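EH1AB1 (Metagenome, PDB 6I8F) hydrolyses esters, probably through a serine nucleophile on an alpha/beta hydrolase fold. Local coordinates at residues A262-R273 against K289-H300; T116-C126 against L313-G324. All coordinates share one frame; numbering follows the deposited sequence.

Contact 1 of 2, residues A262-R273 against K289-H300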
loop_
_atom_site.group_PDB
_atom_site.type_symbol
_atom_site.label_atom_id
_atom_site.label_comp_id
_atom_site.label_asym_id
_atom_site.label_seq_id
_atom_site.Cartn_x
_atom_site.Cartn_y
_atom_site.Cartn_z
ATOM N N ALA A 262 7.178 1.150 -6.587
ATOM C CA ALA A 262 6.869 -0.247 -6.492
ATOM C C ALA A 262 5.717 -0.471 -5.516
ATOM O O ALA A 262 5.496 0.320 -4.605
ATOM C CB ALA A 262 8.107 -0.998 -6.037
ATOM N N PHE A 263 4.982 -1.556 -5.775
ATOM C CA PHE A 263 4.103 -2.213 -4.847
ATOM C C PHE A 263 4.653 -3.630 -4.663
ATOM O O PHE A 263 4.793 -4.350 -5.649
ATOM C CB PHE A 263 2.674 -2.213 -5.392
ATOM C CG PHE A 263 1.682 -3.012 -4.590
ATOM C CD1 PHE A 263 1.020 -2.447 -3.514
ATOM C CD2 PHE A 263 1.393 -4.320 -4.913
ATOM C CE1 PHE A 263 0.096 -3.173 -2.781
ATOM C CE2 PHE A 263 0.487 -5.056 -4.166
ATOM C CZ PHE A 263 -0.175 -4.473 -3.114
ATOM N N VAL A 264 4.976 -4.011 -3.423
ATOM C CA VAL A 264 5.544 -5.334 -3.123
ATOM C C VAL A 264 4.622 -6.025 -2.111
ATOM O O VAL A 264 4.364 -5.494 -1.025
ATOM C CB VAL A 264 6.990 -5.227 -2.597
ATOM C CG1 VAL A 264 7.599 -6.601 -2.384
ATOM C CG2 VAL A 264 7.882 -4.390 -3.504
ATOM N N LEU A 265 4.099 -7.190 -2.492
ATOM C CA LEU A 265 3.179 -7.931 -1.673
ATOM C C LEU A 265 3.827 -9.265 -1.287
ATOM O O LEU A 265 4.398 -9.939 -2.154
ATOM C CB LEU A 265 1.874 -8.144 -2.448
ATOM C CG LEU A 265 0.769 -8.888 -1.694
ATOM C CD1 LEU A 265 -0.602 -8.426 -2.152
ATOM C CD2 LEU A 265 0.893 -10.393 -1.876
ATOM N N THR A 266 3.738 -9.617 0.005
ATOM C CA THR A 266 4.103 -10.948 0.467
ATOM C C THR A 266 2.896 -11.651 1.096
ATOM O O THR A 266 1.984 -11.028 1.657
ATOM C CB THR A 266 5.288 -10.924 1.441
ATOM O OG1 THR A 266 4.935 -10.103 2.555
ATOM C CG2 THR A 266 6.567 -10.437 0.793
ATOM N N ALA A 267 2.908 -12.978 0.975
ATOM C CA ALA A 267 1.991 -13.865 1.676
ATOM C C ALA A 267 2.682 -14.353 2.956
ATOM O O ALA A 267 3.872 -14.641 2.937
ATOM C CB ALA A 267 1.591 -15.010 0.772
ATOM N N GLY A 268 1.919 -14.432 4.053
ATOM C CA GLY A 268 2.433 -14.769 5.389
ATOM C C GLY A 268 3.030 -16.169 5.476
ATOM O O GLY A 268 4.071 -16.353 6.091
ATOM N N TYR A 269 2.351 -17.157 4.887
ATOM C CA TYR A 269 2.756 -18.561 4.953
ATOM C C TYR A 269 3.386 -18.947 3.614
ATOM O O TYR A 269 2.811 -19.711 2.846
ATOM C CB TYR A 269 1.555 -19.451 5.295
ATOM C CG TYR A 269 1.908 -20.842 5.750
ATOM C CD1 TYR A 269 1.636 -21.957 4.970
ATOM C CD2 TYR A 269 2.491 -21.055 6.990
ATOM C CE1 TYR A 269 1.955 -23.238 5.398
ATOM C CE2 TYR A 269 2.816 -22.329 7.433
ATOM C CZ TYR A 269 2.547 -23.425 6.634
ATOM O OH TYR A 269 2.873 -24.675 7.071
ATOM N N ASP A 270 4.571 -18.398 3.356
ATOM C CA ASP A 270 5.203 -18.442 2.044
ATOM C C ASP A 270 6.713 -18.457 2.234
ATOM O O ASP A 270 7.257 -17.558 2.863
ATOM C CB ASP A 270 4.765 -17.244 1.194
ATOM C CG ASP A 270 5.285 -17.230 -0.227
ATOM O OD1 ASP A 270 6.121 -18.099 -0.564
ATOM O OD2 ASP A 270 4.842 -16.350 -1.000
ATOM N N PRO A 271 7.445 -19.452 1.683
ATOM C CA PRO A 271 8.911 -19.444 1.751
ATOM C C PRO A 271 9.578 -18.197 1.145
ATOM O O PRO A 271 10.664 -17.844 1.584
ATOM C CB PRO A 271 9.332 -20.717 0.991
ATOM C CG PRO A 271 8.118 -21.075 0.166
ATOM C CD PRO A 271 6.926 -20.646 0.999
ATOM N N LEU A 272 8.929 -17.559 0.157
ATOM C CA LEU A 272 9.480 -16.383 -0.545
ATOM C C LEU A 272 9.172 -15.077 0.208
ATOM O O LEU A 272 9.602 -14.015 -0.231
ATOM C CB LEU A 272 8.906 -16.304 -1.965
ATOM C CG LEU A 272 9.242 -17.444 -2.926
ATOM C CD1 LEU A 272 8.802 -17.080 -4.333
ATOM C CD2 LEU A 272 10.720 -17.779 -2.919
ATOM N N ARG A 273 8.443 -15.162 1.330
ATOM C CA ARG A 273 8.030 -13.994 2.107
ATOM C C ARG A 273 9.238 -13.105 2.443
ATOM O O ARG A 273 9.196 -11.896 2.171
ATOM C CB ARG A 273 7.298 -14.438 3.380
ATOM C CG ARG A 273 6.680 -13.302 4.184
ATOM C CD ARG A 273 6.224 -13.784 5.554
ATOM N NE ARG A 273 7.340 -14.344 6.310
ATOM C CZ ARG A 273 7.245 -14.927 7.500
ATOM N NH1 ARG A 273 6.065 -15.122 8.060
ATOM N NH2 ARG A 273 8.343 -15.286 8.139
ATOM N N LYS A 289 9.926 5.383 -3.842
ATOM C CA LYS A 289 8.560 5.284 -3.361
ATOM C C LYS A 289 8.137 3.811 -3.432
ATOM O O LYS A 289 8.084 3.221 -4.502
ATOM C CB LYS A 289 7.584 6.158 -4.158
ATOM C CG LYS A 289 6.143 6.102 -3.649
ATOM C CD LYS A 289 5.155 6.906 -4.466
ATOM C CE LYS A 289 5.402 8.400 -4.371
ATOM N NZ LYS A 289 4.472 9.188 -5.222
ATOM N N THR A 290 7.858 3.227 -2.265
ATOM C CA THR A 290 7.621 1.817 -2.161
ATOM C C THR A 290 6.439 1.588 -1.226
ATOM O O THR A 290 6.448 2.069 -0.106
ATOM C CB THR A 290 8.858 1.075 -1.642
ATOM O OG1 THR A 290 9.976 1.495 -2.421
ATOM C CG2 THR A 290 8.705 -0.431 -1.689
ATOM N N THR A 291 5.455 0.833 -1.705
ATOM C CA THR A 291 4.369 0.357 -0.889
ATOM C C THR A 291 4.558 -1.142 -0.643
ATOM O O THR A 291 4.579 -1.912 -1.596
ATOM C CB THR A 291 3.029 0.604 -1.584
ATOM O OG1 THR A 291 2.934 1.989 -1.925
ATOM C CG2 THR A 291 1.850 0.185 -0.735
ATOM N N TYR A 292 4.698 -1.539 0.623
ATOM C CA TYR A 292 4.881 -2.929 1.008
ATOM C C TYR A 292 3.651 -3.400 1.788
ATOM O O TYR A 292 3.169 -2.690 2.661
ATOM C CB TYR A 292 6.128 -3.127 1.877
ATOM C CG TYR A 292 6.177 -4.508 2.473
ATOM C CD1 TYR A 292 6.537 -5.600 1.697
ATOM C CD2 TYR A 292 5.762 -4.745 3.771
ATOM C CE1 TYR A 292 6.541 -6.885 2.216
ATOM C CE2 TYR A 292 5.747 -6.025 4.303
ATOM C CZ TYR A 292 6.130 -7.102 3.522
ATOM O OH TYR A 292 6.126 -8.366 4.043
ATOM N N VAL A 293 3.166 -4.603 1.479
ATOM C CA VAL A 293 2.061 -5.183 2.242
ATOM C C VAL A 293 2.305 -6.680 2.429
ATOM O O VAL A 293 2.741 -7.361 1.501
ATOM C CB VAL A 293 0.688 -4.926 1.591
ATOM C CG1 VAL A 293 0.611 -5.441 0.164
ATOM C CG2 VAL A 293 -0.432 -5.519 2.436
ATOM N N ASN A 294 1.986 -7.156 3.642
ATOM C CA ASN A 294 2.000 -8.550 3.986
ATOM C C ASN A 294 0.563 -8.991 4.261
ATOM O O ASN A 294 -0.154 -8.328 5.021
ATOM C CB ASN A 294 2.908 -8.857 5.181
ATOM C CG ASN A 294 2.957 -10.339 5.494
ATOM O OD1 ASN A 294 2.536 -10.766 6.565
ATOM N ND2 ASN A 294 3.416 -11.138 4.552
ATOM N N TYR A 295 0.162 -10.098 3.619
ATOM C CA TYR A 295 -1.147 -10.730 3.827
ATOM C C TYR A 295 -0.941 -11.940 4.743
ATOM O O TYR A 295 -0.575 -13.010 4.271
ATOM C CB TYR A 295 -1.809 -11.116 2.495
ATOM C CG TYR A 295 -2.591 -9.996 1.853
ATOM C CD1 TYR A 295 -1.955 -8.855 1.391
ATOM C CD2 TYR A 295 -3.974 -10.047 1.738
ATOM C CE1 TYR A 295 -2.664 -7.798 0.834
ATOM C CE2 TYR A 295 -4.698 -9.004 1.175
ATOM C CZ TYR A 295 -4.037 -7.872 0.723
ATOM O OH TYR A 295 -4.722 -6.823 0.190
ATOM N N PRO A 296 -1.139 -11.809 6.076
ATOM C CA PRO A 296 -0.907 -12.930 6.985
ATOM C C PRO A 296 -1.937 -14.045 6.750
ATOM O O PRO A 296 -3.049 -13.790 6.275
ATOM C CB PRO A 296 -1.046 -12.326 8.390
ATOM C CG PRO A 296 -1.896 -11.078 8.183
ATOM C CD PRO A 296 -1.595 -10.598 6.777
ATOM N N GLY A 297 -1.550 -15.274 7.077
ATOM C CA GLY A 297 -2.493 -16.395 7.137
ATOM C C GLY A 297 -2.926 -16.908 5.768
ATOM O O GLY A 297 -3.877 -17.668 5.693
ATOM N N THR A 298 -2.241 -16.506 4.688
ATOM C CA THR A 298 -2.509 -17.058 3.356
ATOM C C THR A 298 -1.191 -17.555 2.759
ATOM O O THR A 298 -0.120 -17.358 3.348
ATOM C CB THR A 298 -3.232 -16.061 2.437
ATOM O OG1 THR A 298 -3.704 -16.775 1.289
ATOM C CG2 THR A 298 -2.357 -14.896 2.025
ATOM N N ILE A 299 -1.288 -18.173 1.577
ATOM C CA ILE A 299 -0.212 -18.950 1.005
ATOM C C ILE A 299 0.204 -18.358 -0.338
ATOM O O ILE A 299 -0.564 -17.665 -0.987
ATOM C CB ILE A 299 -0.636 -20.423 0.820
ATOM C CG1 ILE A 299 -1.907 -20.541 -0.025
ATOM C CG2 ILE A 299 -0.775 -21.108 2.171
ATOM C CD1 ILE A 299 -2.283 -21.964 -0.379
ATOM N N HIS A 300 1.408 -18.741 -0.764
ATOM C CA HIS A 300 1.887 -18.477 -2.088
ATOM C C HIS A 300 0.846 -18.966 -3.108
ATOM O O HIS A 300 0.336 -20.079 -2.994
ATOM C CB HIS A 300 3.246 -19.150 -2.292
ATOM C CG HIS A 300 3.983 -18.624 -3.468
ATOM N ND1 HIS A 300 4.709 -17.435 -3.415
ATOM C CD2 HIS A 300 4.084 -19.094 -4.734
ATOM C CE1 HIS A 300 5.239 -17.212 -4.607
ATOM N NE2 HIS A 300 4.872 -18.223 -5.433
HETATM O O HOH W 1 4.272 2.753 -4.093
HETATM O O HOH W 2 2.862 -20.790 0.570
#

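Contact 2 of 2, residues T116-C126 against L313-G324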
loop_
_atom_site.group_PDB
_atom_site.type_symbol
_atom_site.label_atom_id
_atom_site.label_comp_id
_atom_site.label_asym_id
_atom_site.label_seq_id
_atom_site.Cartn_x
_atom_site.Cartn_y
_atom_site.Cartn_z
ATOM N N THR A 116 -7.806 -12.753 -13.152
ATOM C CA THR A 116 -7.003 -11.871 -12.329
ATOM C C THR A 116 -6.660 -10.590 -13.094
ATOM O O THR A 116 -6.747 -9.495 -12.535
ATOM C CB THR A 116 -5.731 -12.572 -11.844
ATOM O OG1 THR A 116 -6.155 -13.685 -11.050
ATOM C CG2 THR A 116 -4.815 -11.653 -11.065
ATOM N N CYS A 117 -6.234 -10.723 -14.352
ATOM C CA CYS A 117 -5.897 -9.561 -15.163
ATOM C C CYS A 117 -7.138 -8.706 -15.432
ATOM O O CYS A 117 -7.046 -7.481 -15.395
ATOM C CB CYS A 117 -5.248 -9.953 -16.477
ATOM S SG CYS A 117 -3.528 -10.473 -16.247
ATOM N N ARG A 118 -8.276 -9.362 -15.667
ATOM C CA ARG A 118 -9.551 -8.667 -15.882
ATOM C C ARG A 118 -9.862 -7.805 -14.655
ATOM O O ARG A 118 -10.213 -6.627 -14.786
ATOM C CB ARG A 118 -10.689 -9.659 -16.150
ATOM C CG ARG A 118 -10.686 -10.246 -17.553
ATOM C CD ARG A 118 -11.584 -11.470 -17.621
ATOM N NE ARG A 118 -11.737 -11.988 -18.981
ATOM C CZ ARG A 118 -12.680 -11.605 -19.848
ATOM N NH1 ARG A 118 -13.627 -10.748 -19.489
ATOM N NH2 ARG A 118 -12.658 -12.089 -21.081
ATOM N N ARG A 119 -9.732 -8.413 -13.467
ATOM C CA ARG A 119 -10.067 -7.732 -12.222
ATOM C C ARG A 119 -9.088 -6.576 -12.015
ATOM O O ARG A 119 -9.504 -5.493 -11.623
ATOM C CB ARG A 119 -10.076 -8.691 -11.031
ATOM C CG ARG A 119 -10.670 -8.090 -9.768
ATOM C CD ARG A 119 -10.844 -9.095 -8.636
ATOM N NE ARG A 119 -11.401 -8.454 -7.453
ATOM C CZ ARG A 119 -12.686 -8.486 -7.097
ATOM N NH1 ARG A 119 -13.535 -9.224 -7.785
ATOM N NH2 ARG A 119 -13.101 -7.810 -6.029
ATOM N N LEU A 120 -7.797 -6.796 -12.301
ATOM C CA LEU A 120 -6.802 -5.730 -12.106
ATOM C C LEU A 120 -7.139 -4.532 -13.002
ATOM O O LEU A 120 -7.013 -3.390 -12.583
ATOM C CB LEU A 120 -5.395 -6.258 -12.398
ATOM C CG LEU A 120 -4.804 -7.216 -11.362
ATOM C CD1 LEU A 120 -3.440 -7.710 -11.814
ATOM C CD2 LEU A 120 -4.696 -6.565 -9.992
ATOM N N ALA A 121 -7.528 -4.799 -14.255
ATOM C CA ALA A 121 -7.865 -3.729 -15.208
ATOM C C ALA A 121 -9.041 -2.903 -14.671
ATOM O O ALA A 121 -8.936 -1.682 -14.554
ATOM C CB ALA A 121 -8.150 -4.298 -16.573
ATOM N N ASN A 122 -10.138 -3.578 -14.326
ATOM C CA ASN A 122 -11.368 -2.918 -13.888
ATOM C C ASN A 122 -11.121 -2.074 -12.626
ATOM O O ASN A 122 -11.582 -0.945 -12.545
ATOM C CB ASN A 122 -12.497 -3.927 -13.670
ATOM C CG ASN A 122 -13.076 -4.448 -14.965
ATOM O OD1 ASN A 122 -12.850 -3.874 -16.024
ATOM N ND2 ASN A 122 -13.838 -5.529 -14.898
ATOM N N LYS A 123 -10.365 -2.621 -11.672
ATOM C CA LYS A 123 -10.176 -2.013 -10.364
ATOM C C LYS A 123 -9.169 -0.860 -10.455
ATOM O O LYS A 123 -9.317 0.134 -9.766
ATOM C CB LYS A 123 -9.694 -3.058 -9.358
ATOM C CG LYS A 123 -10.716 -4.126 -9.014
ATOM C CD LYS A 123 -11.809 -3.640 -8.100
ATOM C CE LYS A 123 -12.893 -4.679 -7.920
ATOM N NZ LYS A 123 -13.908 -4.211 -6.950
ATOM N N SER A 124 -8.160 -1.000 -11.323
ATOM C CA SER A 124 -7.124 -0.000 -11.468
ATOM C C SER A 124 -7.545 1.124 -12.421
ATOM O O SER A 124 -6.987 2.209 -12.344
ATOM C CB SER A 124 -5.847 -0.622 -11.934
ATOM O OG SER A 124 -5.971 -1.038 -13.284
ATOM N N ARG A 125 -8.484 0.837 -13.333
ATOM C CA ARG A 125 -8.830 1.716 -14.464
ATOM C C ARG A 125 -7.623 1.845 -15.398
ATOM O O ARG A 125 -7.513 2.823 -16.155
ATOM C CB ARG A 125 -9.287 3.102 -13.996
ATOM C CG ARG A 125 -10.419 3.093 -12.974
ATOM C CD ARG A 125 -10.903 4.513 -12.713
ATOM N NE ARG A 125 -11.875 4.611 -11.631
ATOM C CZ ARG A 125 -12.306 5.742 -11.070
ATOM N NH1 ARG A 125 -11.614 6.869 -11.163
ATOM N NH2 ARG A 125 -13.446 5.729 -10.405
ATOM N N CYS A 126 -6.724 0.856 -15.341
ATOM C CA CYS A 126 -5.565 0.773 -16.213
ATOM C C CYS A 126 -5.767 -0.371 -17.208
ATOM O O CYS A 126 -6.334 -1.391 -16.856
ATOM C CB CYS A 126 -4.288 0.512 -15.423
ATOM S SG CYS A 126 -3.815 1.869 -14.321
ATOM N N LEU A 313 -8.797 -11.870 -3.788
ATOM C CA LEU A 313 -9.546 -10.784 -4.425
ATOM C C LEU A 313 -9.239 -9.449 -3.728
ATOM O O LEU A 313 -9.132 -8.421 -4.388
ATOM C CB LEU A 313 -11.042 -11.092 -4.383
ATOM C CG LEU A 313 -11.477 -12.323 -5.175
ATOM C CD1 LEU A 313 -12.960 -12.584 -4.959
ATOM C CD2 LEU A 313 -11.174 -12.173 -6.664
ATOM N N LYS A 314 -9.116 -9.477 -2.398
ATOM C CA LYS A 314 -8.713 -8.297 -1.640
ATOM C C LYS A 314 -7.330 -7.828 -2.114
ATOM O O LYS A 314 -7.155 -6.641 -2.327
ATOM C CB LYS A 314 -8.730 -8.590 -0.139
ATOM C CG LYS A 314 -10.108 -8.902 0.428
ATOM C CD LYS A 314 -10.696 -7.791 1.272
ATOM C CE LYS A 314 -12.213 -7.795 1.286
ATOM N NZ LYS A 314 -12.736 -9.095 1.779
ATOM N N ALA A 315 -6.388 -8.773 -2.313
ATOM C CA ALA A 315 -5.026 -8.474 -2.765
ATOM C C ALA A 315 -5.033 -7.899 -4.188
ATOM O O ALA A 315 -4.293 -6.933 -4.460
ATOM C CB ALA A 315 -4.149 -9.691 -2.692
ATOM N N ASN A 316 -5.826 -8.512 -5.076
ATOM C CA ASN A 316 -6.083 -8.000 -6.432
ATOM C C ASN A 316 -6.472 -6.519 -6.340
ATOM O O ASN A 316 -5.845 -5.650 -6.961
ATOM C CB ASN A 316 -7.197 -8.761 -7.165
ATOM C CG ASN A 316 -6.874 -10.190 -7.573
ATOM O OD1 ASN A 316 -7.780 -10.921 -7.999
ATOM N ND2 ASN A 316 -5.616 -10.604 -7.463
ATOM N N ASP A 317 -7.516 -6.245 -5.550
ATOM C CA ASP A 317 -8.092 -4.901 -5.437
ATOM C C ASP A 317 -7.059 -3.917 -4.860
ATOM O O ASP A 317 -6.986 -2.766 -5.300
ATOM C CB ASP A 317 -9.387 -4.941 -4.622
ATOM C CG ASP A 317 -10.483 -5.745 -5.307
ATOM O OD1 ASP A 317 -10.276 -6.154 -6.480
ATOM O OD2 ASP A 317 -11.523 -5.992 -4.665
ATOM N N GLU A 318 -6.269 -4.352 -3.867
ATOM C CA GLU A 318 -5.255 -3.471 -3.268
ATOM C C GLU A 318 -4.146 -3.135 -4.285
ATOM O O GLU A 318 -3.741 -1.988 -4.416
ATOM C CB GLU A 318 -4.645 -4.080 -2.005
ATOM C CG GLU A 318 -3.608 -3.171 -1.394
ATOM C CD GLU A 318 -3.088 -3.542 -0.018
ATOM O OE1 GLU A 318 -3.461 -4.616 0.517
ATOM O OE2 GLU A 318 -2.288 -2.753 0.498
ATOM N N ALA A 319 -3.630 -4.143 -4.983
ATOM C CA ALA A 319 -2.581 -3.930 -5.985
ATOM C C ALA A 319 -3.076 -2.948 -7.060
ATOM O O ALA A 319 -2.406 -1.962 -7.392
ATOM C CB ALA A 319 -2.183 -5.254 -6.586
ATOM N N ALA A 320 -4.278 -3.219 -7.571
ATOM C CA ALA A 320 -4.932 -2.390 -8.582
ATOM C C ALA A 320 -5.110 -0.956 -8.058
ATOM O O ALA A 320 -4.852 0.005 -8.770
ATOM C CB ALA A 320 -6.261 -3.008 -8.963
ATOM N N ALA A 321 -5.570 -0.838 -6.808
ATOM C CA ALA A 321 -5.886 0.439 -6.203
ATOM C C ALA A 321 -4.625 1.298 -6.101
ATOM O O ALA A 321 -4.655 2.465 -6.417
ATOM C CB ALA A 321 -6.487 0.219 -4.838
ATOM N N VAL A 322 -3.523 0.696 -5.641
ATOM C CA VAL A 322 -2.288 1.417 -5.441
ATOM C C VAL A 322 -1.725 1.863 -6.804
ATOM O O VAL A 322 -1.232 2.986 -6.942
ATOM C CB VAL A 322 -1.287 0.569 -4.635
ATOM C CG1 VAL A 322 0.101 1.187 -4.607
ATOM C CG2 VAL A 322 -1.784 0.295 -3.224
ATOM N N MET A 323 -1.755 0.967 -7.798
ATOM C CA MET A 323 -1.253 1.303 -9.120
ATOM C C MET A 323 -2.083 2.456 -9.716
ATOM O O MET A 323 -1.526 3.425 -10.225
ATOM C CB MET A 323 -1.294 0.110 -10.076
ATOM C CG MET A 323 -0.728 0.461 -11.457
ATOM S SD MET A 323 -0.597 -0.979 -12.517
ATOM C CE MET A 323 -2.327 -1.417 -12.661
ATOM N N GLY A 324 -3.413 2.333 -9.661
ATOM C CA GLY A 324 -4.341 3.357 -10.187
ATOM C C GLY A 324 -4.144 4.713 -9.537
ATOM O O GLY A 324 -4.140 5.762 -10.219
HETATM O O HOH W 3 -8.394 -13.041 -9.335
HETATM O O HOH W 4 -12.925 -2.990 -4.041
#

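Contact 1 of 2, residues A262-R273 against K289-H300
Asp270 and His300, which with Ser175 have the geometry of a Ser-His-Asp catalytic triad and probably serve as one, meet where two neighbouring parallel strands run out into loops. His300 ND1 donates to Asp270 OD2 at 2.7 Å; the oxygen lies in the imidazole plane and is met on its syn side but from well out of the carboxylate plane, while carboxylate and ring planes stand 69° apart. With CG anti to the backbone N (chi1 -176°), the carboxylate swings toward His300, and its other oxygen, OD1, takes Leu272 N at 2.9 Å from above the carboxylate plane, a capping bond ahead of helix 273-285. An asparagine in place of Asp270 would probably cost the imidazole its carboxylate partner and leave only one amide oxygen to serve both His300 ND1 and Leu272 N. Leu272 CD1 packs 3.6 Å from His300 CE1, and the other ring nitrogen, NE2, is hydrogen-bonded to Ser175 OG.

Behind this site, strands 262-267 and 290-296 are the ends of a beta-alpha-beta unit whose crossover is helix 273-285. Their backbones form a regular parallel ladder from Ala262 N to Lys289 O through Tyr295 N to Thr266 O. On one face Thr266 OG1, placed between the backbone N and the carbonyl carbon (chi1 58°), is gripped twice: by Asn294 ND2 at 2.7 Å and by the hydroxyl of Tyr292, OH, at 2.6 Å. On the other face Val293 CG1 sits 3.5 Å from Phe263 CZ and also touches Leu265 CG, whereas Leu265 CD1 reaches Tyr295 CE1 at 3.7 Å. Strand 290-296 pairs antiparallel with a strand of the second subunit, and Glu318 of the second subunit hydrogen-bonds Thr291 OG1.

Contact 2 of 2, residues T116-C126 against L313-G324
Asp317 OD1 and OD2 are held side-on by Arg119, through NE to OD1 at 2.7 Å and NH2 to OD2 at 2.8 Å, in a salt bridge between two helices packed on the same face of the alpha/beta hydrolase sheet. Guanidinium and carboxylate lie nearly coplanar, 18° apart. The arginine chain, extended from CG to NE with CG anti to the backbone N (chi1 -169°), reaches over to helix 310-327. Lys123 CE lies over one face of its flat end and Leu313 CB over the opposite one, both offset toward the rim. Lys123, bent at chi2, crosses the carboxylate obliquely, its CG 3.3 Å from Asp317 OD1 and its NZ in a long salt bridge to OD2.

The helix axes come within 8.0 Å of each other, and Ala320 and Gly324 let the backbones close in near Ser124. Ala320 CB presses against Lys123 CB at a tight 3.5 Å, and Leu120 CD2 reaches Asn316 O. Gly324 CA lies 3.6 Å from Ser124 O, where a CB would collide. Beside it the bent end of Met323 puts CE 3.7 Å from Ser124 CB, while Ser124 OG donates back to Leu120 O and accepts from Cys126 N in an ST turn.

From the N terminus, the first segment met is 116-126, on a helix that leads into strand 127-132. Its partner 313-324 comes only after 186 intervening residues, so contact 2 closes a long loop running through much of the central sheet. Contact 1 falls wholly within that span and closes a short loop of its own, made mostly of helix 273-285. After 289-300 the chain soon enters helix 310-327, which lies across the strands of contact 1: Tyr295 OH is probably hydrogen-bonded to Glu318 OE1 at 2.6 Å, and Phe263 packs on Ala319. That helix thus ties the last two strands of this chain's sheet to helix 114-124, and both contacts touch the second subunit.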